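Local coordinates for glycosyl transferase (Staphylococcus aureus, PDB 5TZJ), which is a family 2 glycosyltransferase that binds uridine-diphosphate-N-acetylglucosamine in a pocket, at residues Lys30-Cys41 against Leu57-Ser68; Ala247-Ser255 against Val293-Leu301. All blocks are in the same frame, centred on the assembly; numbering follows the deposited sequence.

Interaction 1: residues Lys30-Cys41 against Leu57-Ser68; sequences KTEFEVVVVDDC and LNLKVSQLETNS. With UD1 (uridine-diphosphate-N-acetylglucosamine), chain C.
Val-37 N donates to Lys-60 O at 2.8 Å and Val-37 O receives Ser-62 N, one repeat of the parallel ladder between strands 33-39 and 59-63. The axes run 13° apart and 4.7 Å from each other, and helix 46-51 connects the strands as a beta-alpha-beta unit. Both faces are covered along the valines: Val-36 and Val-38 rest on Ala-78, Val-35 on Leu-23, and Val-38 CG1 lies 3.9 Å from Leu-64 CD2. The extended Lys-60 chain brings NZ to Glu-34 OE1 (2.7 Å), syn but tilted out of the carboxylate plane; Lys-60 NZ also forms a salt bridge with Glu-83. The loose side is exposed Gln-63, with Glu-65 and Thr-66 beyond. Gln-63 NE2 reaches Asp-39 OD2 (2.8 Å) from above the carboxylate plane; Asp-39 OD1 turns to Ser-42 and Thr-9. Asp-40 CG, anti to the backbone N (chi1 -152°), directs OD1 to Ser-68 N (2.6 Å), syn but tilted from the plane. Asn-67 ND2 donates to Asp-40 O. The uracil of uridine-diphosphate-N-acetylglucosamine hydrogen-bonds to both loops, N3 to Asp-40 OD2 (2.6 Å) and O4 from Asn-67 ND2 (3.0 Å), a donor-acceptor match consistent with recognition of the base.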
loop_
_atom_site.group_PDB
_atom_site.type_symbol
_atom_site.label_atom_id
_atom_site.label_comp_id
_atom_site.label_asym_id
_atom_site.label_seq_id
_atom_site.Cartn_x
_atom_site.Cartn_y
_atom_site.Cartn_z
ATOM N N LYS A 30 19.309 15.084 -16.827
ATOM C CA LYS A 30 19.536 13.640 -16.862
ATOM C C LYS A 30 20.755 13.235 -16.046
ATOM O O LYS A 30 20.836 12.090 -15.583
ATOM C CB LYS A 30 19.714 13.148 -18.309
ATOM C CG LYS A 30 18.420 12.772 -19.020
ATOM C CD LYS A 30 17.455 13.965 -19.028
ATOM C CE LYS A 30 16.286 13.732 -19.946
ATOM N NZ LYS A 30 16.778 13.396 -21.314
ATOM N N THR A 31 21.699 14.155 -15.879
ATOM C CA THR A 31 22.823 14.007 -14.970
ATOM C C THR A 31 22.413 13.934 -13.508
ATOM O O THR A 31 23.226 13.531 -12.673
ATOM C CB THR A 31 23.758 15.207 -15.151
ATOM O OG1 THR A 31 24.725 15.227 -14.099
ATOM C CG2 THR A 31 22.956 16.482 -15.083
ATOM N N GLU A 32 21.204 14.371 -13.164
ATOM C CA GLU A 32 20.797 14.447 -11.768
ATOM C C GLU A 32 19.871 13.312 -11.354
ATOM O O GLU A 32 19.398 13.299 -10.207
ATOM C CB GLU A 32 20.134 15.797 -11.484
ATOM C CG GLU A 32 21.162 16.904 -11.260
ATOM C CD GLU A 32 22.124 16.542 -10.132
ATOM O OE1 GLU A 32 23.336 16.444 -10.400
ATOM O OE2 GLU A 32 21.656 16.320 -8.978
ATOM N N PHE A 33 19.572 12.380 -12.249
ATOM C CA PHE A 33 18.825 11.208 -11.816
ATOM C C PHE A 33 19.344 10.001 -12.578
ATOM O O PHE A 33 20.124 10.118 -13.537
ATOM C CB PHE A 33 17.293 11.383 -11.959
ATOM C CG PHE A 33 16.770 11.409 -13.382
ATOM C CD1 PHE A 33 16.791 12.576 -14.121
ATOM C CD2 PHE A 33 16.215 10.285 -13.964
ATOM C CE1 PHE A 33 16.286 12.609 -15.415
ATOM C CE2 PHE A 33 15.700 10.319 -15.258
ATOM C CZ PHE A 33 15.732 11.489 -15.975
ATOM N N GLU A 34 18.973 8.834 -12.073
ATOM C CA GLU A 34 19.330 7.568 -12.667
ATOM C C GLU A 34 18.068 6.725 -12.699
ATOM O O GLU A 34 17.142 6.964 -11.913
ATOM C CB GLU A 34 20.423 6.852 -11.863
ATOM C CG GLU A 34 19.957 6.283 -10.514
ATOM C CD GLU A 34 21.088 5.602 -9.766
ATOM O OE1 GLU A 34 22.181 5.461 -10.353
ATOM O OE2 GLU A 34 20.907 5.215 -8.594
ATOM N N VAL A 35 18.019 5.774 -13.633
ATOM C CA VAL A 35 16.886 4.878 -13.770
ATOM C C VAL A 35 17.420 3.491 -13.504
ATOM O O VAL A 35 18.305 3.026 -14.231
ATOM C CB VAL A 35 16.241 4.968 -15.166
ATOM C CG1 VAL A 35 15.003 4.015 -15.264
ATOM C CG2 VAL A 35 15.890 6.378 -15.497
ATOM N N VAL A 36 16.917 2.845 -12.458
ATOM C CA VAL A 36 17.420 1.550 -12.024
ATOM C C VAL A 36 16.363 0.527 -12.376
ATOM O O VAL A 36 15.301 0.455 -11.737
ATOM C CB VAL A 36 17.747 1.513 -10.528
ATOM C CG1 VAL A 36 18.450 0.175 -10.176
ATOM C CG2 VAL A 36 18.571 2.742 -10.134
ATOM N N VAL A 37 16.657 -0.250 -13.402
ATOM C CA VAL A 37 15.751 -1.243 -13.939
ATOM C C VAL A 37 16.260 -2.594 -13.483
ATOM O O VAL A 37 17.403 -2.974 -13.817
ATOM C CB VAL A 37 15.680 -1.165 -15.479
ATOM C CG1 VAL A 37 14.787 -2.321 -16.038
ATOM C CG2 VAL A 37 15.157 0.208 -15.919
ATOM N N VAL A 38 15.423 -3.323 -12.738
ATOM C CA VAL A 38 15.711 -4.704 -12.401
ATOM C C VAL A 38 14.643 -5.591 -13.030
ATOM O O VAL A 38 13.452 -5.488 -12.709
ATOM C CB VAL A 38 15.800 -4.931 -10.891
ATOM C CG1 VAL A 38 16.156 -6.434 -10.612
ATOM C CG2 VAL A 38 16.829 -4.011 -10.333
ATOM N N ASP A 39 15.075 -6.483 -13.916
ATOM C CA ASP A 39 14.153 -7.301 -14.681
ATOM C C ASP A 39 13.982 -8.643 -13.979
ATOM O O ASP A 39 14.969 -9.355 -13.719
ATOM C CB ASP A 39 14.663 -7.506 -16.121
ATOM C CG ASP A 39 13.717 -8.363 -16.935
ATOM O OD1 ASP A 39 12.647 -7.834 -17.363
ATOM O OD2 ASP A 39 14.027 -9.564 -17.114
ATOM N N ASP A 40 12.742 -8.989 -13.685
ATOM C CA ASP A 40 12.440 -10.215 -12.940
ATOM C C ASP A 40 12.366 -11.421 -13.873
ATOM O O ASP A 40 11.360 -12.146 -13.924
ATOM C CB ASP A 40 11.142 -10.041 -12.157
ATOM C CG ASP A 40 11.094 -10.907 -10.911
ATOM O OD1 ASP A 40 12.013 -11.768 -10.761
ATOM O OD2 ASP A 40 10.124 -10.748 -10.108
ATOM N N CYS A 41 13.456 -11.621 -14.617
ATOM C CA CYS A 41 13.638 -12.773 -15.508
ATOM C C CYS A 41 12.564 -12.817 -16.599
ATOM O O CYS A 41 11.865 -13.817 -16.778
ATOM C CB CYS A 41 13.668 -14.082 -14.721
ATOM S SG CYS A 41 14.519 -15.407 -15.668
ATOM N N LEU A 57 19.289 7.950 -21.059
ATOM C CA LEU A 57 19.105 8.033 -19.622
ATOM C C LEU A 57 20.383 7.596 -18.920
ATOM O O LEU A 57 21.193 6.859 -19.470
ATOM C CB LEU A 57 17.937 7.148 -19.189
ATOM C CG LEU A 57 16.620 7.758 -19.692
ATOM C CD1 LEU A 57 15.468 6.742 -19.625
ATOM C CD2 LEU A 57 16.263 9.063 -18.925
ATOM N N ASN A 58 20.557 8.062 -17.697
ATOM C CA ASN A 58 21.523 7.468 -16.780
ATOM C C ASN A 58 20.957 6.122 -16.338
ATOM O O ASN A 58 20.094 6.055 -15.469
ATOM C CB ASN A 58 21.730 8.397 -15.592
ATOM C CG ASN A 58 22.982 8.096 -14.839
ATOM O OD1 ASN A 58 23.708 7.170 -15.191
ATOM N ND2 ASN A 58 23.277 8.904 -13.819
ATOM N N LEU A 59 21.426 5.038 -16.921
ATOM C CA LEU A 59 20.676 3.793 -16.867
ATOM C C LEU A 59 21.469 2.730 -16.114
ATOM O O LEU A 59 22.671 2.572 -16.333
ATOM C CB LEU A 59 20.365 3.367 -18.296
ATOM C CG LEU A 59 19.155 2.514 -18.617
ATOM C CD1 LEU A 59 18.992 2.255 -20.126
ATOM C CD2 LEU A 59 19.353 1.269 -17.921
ATOM N N LYS A 60 20.802 2.012 -15.212
ATOM C CA LYS A 60 21.358 0.812 -14.599
ATOM C C LYS A 60 20.388 -0.337 -14.857
ATOM O O LYS A 60 19.220 -0.257 -14.462
ATOM C CB LYS A 60 21.569 0.996 -13.089
ATOM C CG LYS A 60 22.713 1.890 -12.686
ATOM C CD LYS A 60 22.729 2.024 -11.162
ATOM C CE LYS A 60 23.898 2.890 -10.693
ATOM N NZ LYS A 60 23.643 3.478 -9.335
ATOM N N VAL A 61 20.866 -1.398 -15.505
ATOM C CA VAL A 61 20.051 -2.572 -15.832
ATOM C C VAL A 61 20.686 -3.808 -15.209
ATOM O O VAL A 61 21.892 -4.051 -15.363
ATOM C CB VAL A 61 19.924 -2.799 -17.362
ATOM C CG1 VAL A 61 19.091 -4.041 -17.686
ATOM C CG2 VAL A 61 19.309 -1.647 -18.015
ATOM N N SER A 62 19.860 -4.632 -14.576
ATOM C CA SER A 62 20.304 -5.975 -14.275
ATOM C C SER A 62 19.081 -6.872 -14.344
ATOM O O SER A 62 17.943 -6.397 -14.477
ATOM C CB SER A 62 20.985 -6.042 -12.913
ATOM O OG SER A 62 20.057 -5.717 -11.900
ATOM N N GLN A 63 19.323 -8.182 -14.286
ATOM C CA GLN A 63 18.241 -9.138 -14.441
ATOM C C GLN A 63 18.448 -10.295 -13.484
ATOM O O GLN A 63 19.553 -10.845 -13.408
ATOM C CB GLN A 63 18.170 -9.652 -15.890
ATOM C CG GLN A 63 17.162 -10.775 -16.134
ATOM C CD GLN A 63 17.212 -11.266 -17.575
ATOM O OE1 GLN A 63 18.201 -11.882 -17.999
ATOM N NE2 GLN A 63 16.158 -10.988 -18.344
ATOM N N LEU A 64 17.384 -10.663 -12.768
ATOM C CA LEU A 64 17.439 -11.813 -11.882
ATOM C C LEU A 64 17.394 -13.099 -12.696
ATOM O O LEU A 64 16.715 -13.191 -13.724
ATOM C CB LEU A 64 16.275 -11.800 -10.891
ATOM C CG LEU A 64 16.053 -10.485 -10.135
ATOM C CD1 LEU A 64 14.938 -10.659 -9.075
ATOM C CD2 LEU A 64 17.374 -10.020 -9.493
ATOM N N GLU A 65 18.099 -14.106 -12.205
ATOM C CA GLU A 65 18.216 -15.362 -12.928
ATOM C C GLU A 65 16.943 -16.198 -12.904
ATOM O O GLU A 65 16.855 -17.170 -13.657
ATOM C CB GLU A 65 19.362 -16.164 -12.342
ATOM C CG GLU A 65 19.091 -16.627 -10.942
ATOM C CD GLU A 65 20.114 -17.651 -10.501
ATOM O OE1 GLU A 65 19.930 -18.260 -9.411
ATOM O OE2 GLU A 65 21.093 -17.849 -11.267
ATOM N N THR A 66 15.966 -15.867 -12.059
ATOM C CA THR A 66 14.702 -16.584 -12.110
ATOM C C THR A 66 13.616 -15.649 -11.580
ATOM O O THR A 66 13.904 -14.735 -10.803
ATOM C CB THR A 66 14.795 -17.887 -11.317
ATOM O OG1 THR A 66 13.798 -18.816 -11.785
ATOM C CG2 THR A 66 14.659 -17.648 -9.830
ATOM N N ASN A 67 12.366 -15.860 -12.014
ATOM C CA ASN A 67 11.318 -14.914 -11.640
ATOM C C ASN A 67 11.046 -14.975 -10.133
ATOM O O ASN A 67 10.793 -16.040 -9.575
ATOM C CB ASN A 67 10.035 -15.163 -12.423
ATOM C CG ASN A 67 8.906 -14.251 -11.943
ATOM O OD1 ASN A 67 8.093 -14.646 -11.094
ATOM N ND2 ASN A 67 8.928 -12.990 -12.389
ATOM N N SER A 68 11.084 -13.826 -9.467
ATOM C CA SER A 68 11.041 -13.859 -8.011
ATOM C C SER A 68 9.646 -14.024 -7.412
ATOM O O SER A 68 9.547 -14.095 -6.186
ATOM C CB SER A 68 11.613 -12.590 -7.427
ATOM O OG SER A 68 10.598 -11.585 -7.402
HETATM C "C1'" UD1 C . -0.260 -2.440 -7.879
HETATM C "C2'" UD1 C . 0.664 -1.409 -7.244
HETATM C "C3'" UD1 C . 2.051 -1.946 -7.368
HETATM C "C4'" UD1 C . 2.147 -3.083 -6.413
HETATM C "C5'" UD1 C . 1.300 -4.228 -6.972
HETATM C "C6'" UD1 C . 1.318 -5.405 -6.042
HETATM C "C7'" UD1 C . -0.449 0.838 -7.374
HETATM C "C8'" UD1 C . -1.305 0.436 -6.186
HETATM N "N2'" UD1 C . 0.517 -0.086 -7.912
HETATM O "O1'" UD1 C . 0.062 -2.473 -9.221
HETATM O "O3'" UD1 C . 3.064 -0.924 -7.149
HETATM O "O4'" UD1 C . 3.499 -3.470 -6.256
HETATM O "O5'" UD1 C . -0.104 -3.773 -7.176
HETATM O "O6'" UD1 C . 1.162 -4.964 -4.715
HETATM O "O7'" UD1 C . -0.574 1.891 -7.887
HETATM N N1 UD1 C . 6.687 -7.250 -11.466
HETATM C C2 UD1 C . 7.988 -7.914 -11.169
HETATM N N3 UD1 C . 8.059 -9.396 -10.969
HETATM C C4 UD1 C . 6.827 -10.173 -11.058
HETATM C C5 UD1 C . 5.516 -9.497 -11.330
HETATM C C6 UD1 C . 5.462 -8.030 -11.528
HETATM O O2 UD1 C . 8.964 -7.267 -11.102
HETATM O O4 UD1 C . 6.882 -11.349 -10.901
HETATM C C1B UD1 C . 6.657 -5.816 -11.594
HETATM C C2B UD1 C . 5.781 -5.262 -12.847
HETATM O "O2'" UD1 C . 6.608 -5.325 -14.076
HETATM C C3B UD1 C . 5.423 -4.033 -12.476
HETATM C C4B UD1 C . 5.320 -4.069 -10.937
HETATM O O4B UD1 C . 6.069 -5.341 -10.498
HETATM O O3B UD1 C . 6.501 -3.025 -12.782
HETATM C C5B UD1 C . 3.991 -4.162 -10.428
HETATM O O5B UD1 C . 3.375 -5.318 -10.926
HETATM P PA UD1 C . 1.898 -5.114 -11.633
HETATM O O1A UD1 C . 1.502 -6.361 -12.380
HETATM O O2A UD1 C . 1.925 -3.899 -12.543
HETATM O O3A UD1 C . 0.891 -4.811 -10.338
HETATM P PB UD1 C . -0.342 -3.714 -10.237
HETATM O O1B UD1 C . -0.729 -3.100 -11.565
HETATM O O2B UD1 C . -1.468 -4.611 -9.748
HETATM O O HOH W 1 18.899 9.989 -16.394
HETATM O O HOH W 2 20.027 -2.722 -12.122
#

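Interaction 2: residues Ala247-Ser255 against Val293-Leu301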
loop_
_atom_site.group_PDB
_atom_site.type_symbol
_atom_site.label_atom_id
_atom_site.label_comp_id
_atom_site.label_asym_id
_atom_site.label_seq_id
_atom_site.Cartn_x
_atom_site.Cartn_y
_atom_site.Cartn_z
ATOM N N ALA A 247 -5.705 1.700 14.917
ATOM C CA ALA A 247 -7.134 1.778 14.645
ATOM C C ALA A 247 -7.409 2.311 13.248
ATOM O O ALA A 247 -8.250 1.765 12.532
ATOM C CB ALA A 247 -7.852 2.655 15.707
ATOM N N GLU A 248 -6.705 3.375 12.831
ATOM C CA GLU A 248 -6.926 3.909 11.485
ATOM C C GLU A 248 -6.559 2.879 10.424
ATOM O O GLU A 248 -7.220 2.802 9.368
ATOM C CB GLU A 248 -6.105 5.179 11.216
ATOM C CG GLU A 248 -6.671 6.430 11.855
ATOM C CD GLU A 248 -8.186 6.616 11.636
ATOM O OE1 GLU A 248 -8.695 6.454 10.473
ATOM O OE2 GLU A 248 -8.851 6.926 12.653
ATOM N N PHE A 249 -5.453 2.164 10.644
ATOM C CA PHE A 249 -5.087 1.109 9.707
ATOM C C PHE A 249 -6.185 0.054 9.647
ATOM O O PHE A 249 -6.501 -0.466 8.570
ATOM C CB PHE A 249 -3.743 0.446 10.084
ATOM C CG PHE A 249 -3.366 -0.656 9.111
ATOM C CD1 PHE A 249 -2.949 -0.339 7.824
ATOM C CD2 PHE A 249 -3.611 -1.981 9.424
ATOM C CE1 PHE A 249 -2.666 -1.353 6.878
ATOM C CE2 PHE A 249 -3.315 -2.991 8.488
ATOM C CZ PHE A 249 -2.853 -2.666 7.225
ATOM N N LEU A 250 -6.781 -0.266 10.793
ATOM C CA LEU A 250 -7.853 -1.269 10.795
ATOM C C LEU A 250 -9.107 -0.745 10.076
ATOM O O LEU A 250 -9.758 -1.497 9.352
ATOM C CB LEU A 250 -8.167 -1.688 12.231
ATOM C CG LEU A 250 -7.046 -2.461 12.959
ATOM C CD1 LEU A 250 -7.384 -2.633 14.475
ATOM C CD2 LEU A 250 -6.837 -3.853 12.316
ATOM N N ASN A 251 -9.440 0.557 10.228
ATOM C CA ASN A 251 -10.568 1.121 9.482
ATOM C C ASN A 251 -10.374 0.955 7.977
ATOM O O ASN A 251 -11.295 0.547 7.251
ATOM C CB ASN A 251 -10.729 2.611 9.804
ATOM C CG ASN A 251 -11.297 2.847 11.195
ATOM O OD1 ASN A 251 -11.943 1.975 11.806
ATOM N ND2 ASN A 251 -11.064 4.030 11.706
ATOM N N ARG A 252 -9.194 1.375 7.490
ATOM C CA ARG A 252 -8.836 1.209 6.092
ATOM C C ARG A 252 -8.965 -0.253 5.662
ATOM O O ARG A 252 -9.575 -0.565 4.627
ATOM C CB ARG A 252 -7.398 1.700 5.879
ATOM C CG ARG A 252 -6.766 1.170 4.571
ATOM C CD ARG A 252 -5.284 0.658 4.719
ATOM N NE ARG A 252 -4.944 -0.170 3.546
ATOM C CZ ARG A 252 -4.541 0.317 2.378
ATOM N NH1 ARG A 252 -4.333 1.610 2.241
ATOM N NH2 ARG A 252 -4.306 -0.503 1.345
ATOM N N HIS A 253 -8.349 -1.141 6.427
ATOM C CA HIS A 253 -8.201 -2.545 5.998
ATOM C C HIS A 253 -9.559 -3.210 5.860
ATOM O O HIS A 253 -9.871 -3.813 4.826
ATOM C CB HIS A 253 -7.364 -3.302 7.010
ATOM C CG HIS A 253 -7.313 -4.781 6.755
ATOM N ND1 HIS A 253 -6.408 -5.332 5.876
ATOM C CD2 HIS A 253 -8.066 -5.811 7.226
ATOM C CE1 HIS A 253 -6.596 -6.645 5.817
ATOM N NE2 HIS A 253 -7.595 -6.968 6.629
ATOM N N PHE A 254 -10.416 -3.048 6.891
ATOM C CA PHE A 254 -11.723 -3.699 6.895
ATOM C C PHE A 254 -12.676 -3.059 5.909
ATOM O O PHE A 254 -13.641 -3.723 5.493
ATOM C CB PHE A 254 -12.351 -3.689 8.320
ATOM C CG PHE A 254 -11.853 -4.813 9.196
ATOM C CD1 PHE A 254 -10.618 -4.716 9.855
ATOM C CD2 PHE A 254 -12.609 -5.973 9.336
ATOM C CE1 PHE A 254 -10.155 -5.750 10.634
ATOM C CE2 PHE A 254 -12.167 -6.995 10.131
ATOM C CZ PHE A 254 -10.944 -6.908 10.776
ATOM N N SER A 255 -12.403 -1.804 5.487
ATOM C CA SER A 255 -13.235 -1.149 4.494
ATOM C C SER A 255 -12.821 -1.475 3.075
ATOM O O SER A 255 -13.686 -1.537 2.197
ATOM C CB SER A 255 -13.206 0.382 4.637
ATOM O OG SER A 255 -13.547 0.760 5.944
ATOM N N VAL A 293 -11.777 1.911 16.798
ATOM C CA VAL A 293 -12.119 1.715 15.378
ATOM C C VAL A 293 -13.582 2.112 15.151
ATOM O O VAL A 293 -14.332 2.266 16.121
ATOM C CB VAL A 293 -11.892 0.260 14.928
ATOM C CG1 VAL A 293 -10.449 -0.140 15.237
ATOM C CG2 VAL A 293 -12.889 -0.690 15.645
ATOM N N MET A 294 -14.003 2.209 13.880
ATOM C CA MET A 294 -15.417 2.408 13.556
ATOM C C MET A 294 -16.293 1.372 14.267
ATOM O O MET A 294 -16.008 0.183 14.240
ATOM C CB MET A 294 -15.644 2.321 12.052
ATOM C CG MET A 294 -15.143 3.570 11.321
ATOM S SD MET A 294 -15.533 3.477 9.548
ATOM C CE MET A 294 -14.508 2.107 8.993
ATOM N N SER A 295 -17.355 1.847 14.945
ATOM C CA SER A 295 -18.136 0.907 15.743
ATOM C C SER A 295 -18.623 -0.318 14.957
ATOM O O SER A 295 -18.740 -1.404 15.518
ATOM C CB SER A 295 -19.325 1.681 16.369
ATOM O OG SER A 295 -19.986 2.314 15.307
ATOM N N LYS A 296 -18.960 -0.181 13.677
ATOM C CA LYS A 296 -19.419 -1.363 12.936
ATOM C C LYS A 296 -18.350 -2.451 12.839
ATOM O O LYS A 296 -18.688 -3.647 12.681
ATOM C CB LYS A 296 -19.889 -0.958 11.530
ATOM C CG LYS A 296 -18.715 -0.428 10.626
ATOM C CD LYS A 296 -19.192 0.020 9.270
ATOM C CE LYS A 296 -18.055 0.661 8.404
ATOM N NZ LYS A 296 -18.518 1.042 7.027
ATOM N N LEU A 297 -17.076 -2.099 13.032
ATOM C CA LEU A 297 -16.034 -3.125 12.923
ATOM C C LEU A 297 -15.813 -3.886 14.211
ATOM O O LEU A 297 -15.162 -4.939 14.174
ATOM C CB LEU A 297 -14.679 -2.505 12.507
ATOM C CG LEU A 297 -14.865 -1.810 11.153
ATOM C CD1 LEU A 297 -13.543 -1.057 10.636
ATOM C CD2 LEU A 297 -15.441 -2.785 10.057
ATOM N N ARG A 298 -16.308 -3.348 15.348
ATOM C CA ARG A 298 -16.005 -3.927 16.655
ATOM C C ARG A 298 -16.476 -5.373 16.770
ATOM O O ARG A 298 -15.701 -6.202 17.294
ATOM C CB ARG A 298 -16.596 -3.059 17.799
ATOM C CG ARG A 298 -16.117 -1.617 17.648
ATOM C CD ARG A 298 -16.138 -0.733 18.978
ATOM N NE ARG A 298 -15.761 0.627 18.514
ATOM C CZ ARG A 298 -16.502 1.727 18.726
ATOM N NH1 ARG A 298 -17.616 1.662 19.430
ATOM N NH2 ARG A 298 -16.132 2.891 18.209
ATOM N N PRO A 299 -17.657 -5.757 16.272
ATOM C CA PRO A 299 -18.005 -7.203 16.332
ATOM C C PRO A 299 -17.153 -8.046 15.380
ATOM O O PRO A 299 -16.948 -9.238 15.637
ATOM C CB PRO A 299 -19.484 -7.244 15.932
ATOM C CG PRO A 299 -19.712 -5.972 15.161
ATOM C CD PRO A 299 -18.768 -4.942 15.728
ATOM N N LEU A 300 -16.685 -7.476 14.266
ATOM C CA LEU A 300 -15.841 -8.297 13.389
ATOM C C LEU A 300 -14.501 -8.568 14.060
ATOM O O LEU A 300 -13.981 -9.695 14.005
ATOM C CB LEU A 300 -15.622 -7.598 12.041
ATOM C CG LEU A 300 -16.930 -7.387 11.275
ATOM C CD1 LEU A 300 -16.680 -6.617 9.999
ATOM C CD2 LEU A 300 -17.606 -8.750 10.978
ATOM N N LEU A 301 -13.923 -7.538 14.705
ATOM C CA LEU A 301 -12.690 -7.742 15.472
ATOM C C LEU A 301 -12.909 -8.770 16.566
ATOM O O LEU A 301 -12.056 -9.638 16.794
ATOM C CB LEU A 301 -12.197 -6.425 16.070
ATOM C CG LEU A 301 -11.833 -5.342 15.051
ATOM C CD1 LEU A 301 -11.546 -4.050 15.734
ATOM C CD2 LEU A 301 -10.597 -5.779 14.265
HETATM O O HOH W 3 -16.337 2.364 5.801
#
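Within the TarS-type linker domain, helix 239-256 packs against the turn that leads into helix 298-305, and Asn-251 supplies the direct hydrogen bond between them. Asn-251 OD1 accepts Met-294 N at 2.9 Å. The bond is nearly straight, with an N-H...O angle of 175°, although the donor is tilted 20° from the carbonyl plane. CG of Asn-251 lies anti to its own carbonyl carbon (chi1 -73°), which carries the amide across to the turn. Val-293 CB and Leu-297 CD1 also lie close to OD1, so apolar groups flank this bond. At the Ala-247 end, Val-293 CG1 sits 3.8 Å from Ala-247 CB and touches Leu-250 CD1.

The linker is helical here, and its core continues through Phe-254. CB of Phe-254 meets Leu-297 CD2 at 3.7 Å, and the ring slides past Leu-300 in the opposite direction, with Phe-254 CE2 4.0 Å from Leu-300 CB. Leu-301 CD2 approaches Phe-254 CE1 at 3.7 Å. Tyr-312 of helix 309-321 and Ile-282 of helix 271-282 also touch Phe-254, placing its ring among several helices.

At the more accessible margin the Met-294 chain bends at chi3, bringing Met-294 CE to 3.5 Å from Ser-255 OG. Ser-255 OG donates to Asn-251 O at 2.6 Å, on the face opposite Ser-255 N, and a water joins this hydroxyl to Lys-296 NZ.

In the fold
The two contacts lie on opposite sides of the chain's centre, with centres about 39 Å apart and nearest atoms about 21 Å apart, and they share no element. Interaction 1 belongs to the family 2 glycosyltransferase range and is partly buried, with three of its 22 touching residues exposed; interaction 2, in the linker range, has eight of ten buried and none exposed. Their chemistry differs accordingly. Paired strands in 30-41 and 57-68 are joined by repeated backbone bonds, supplemented by charged side chains and a ligand site at one end. Between 247-255 and 293-301, side-chain packing dominates, and a single direct hydrogen bond crosses. Only interaction 1 contributes residues to the ligand pocket.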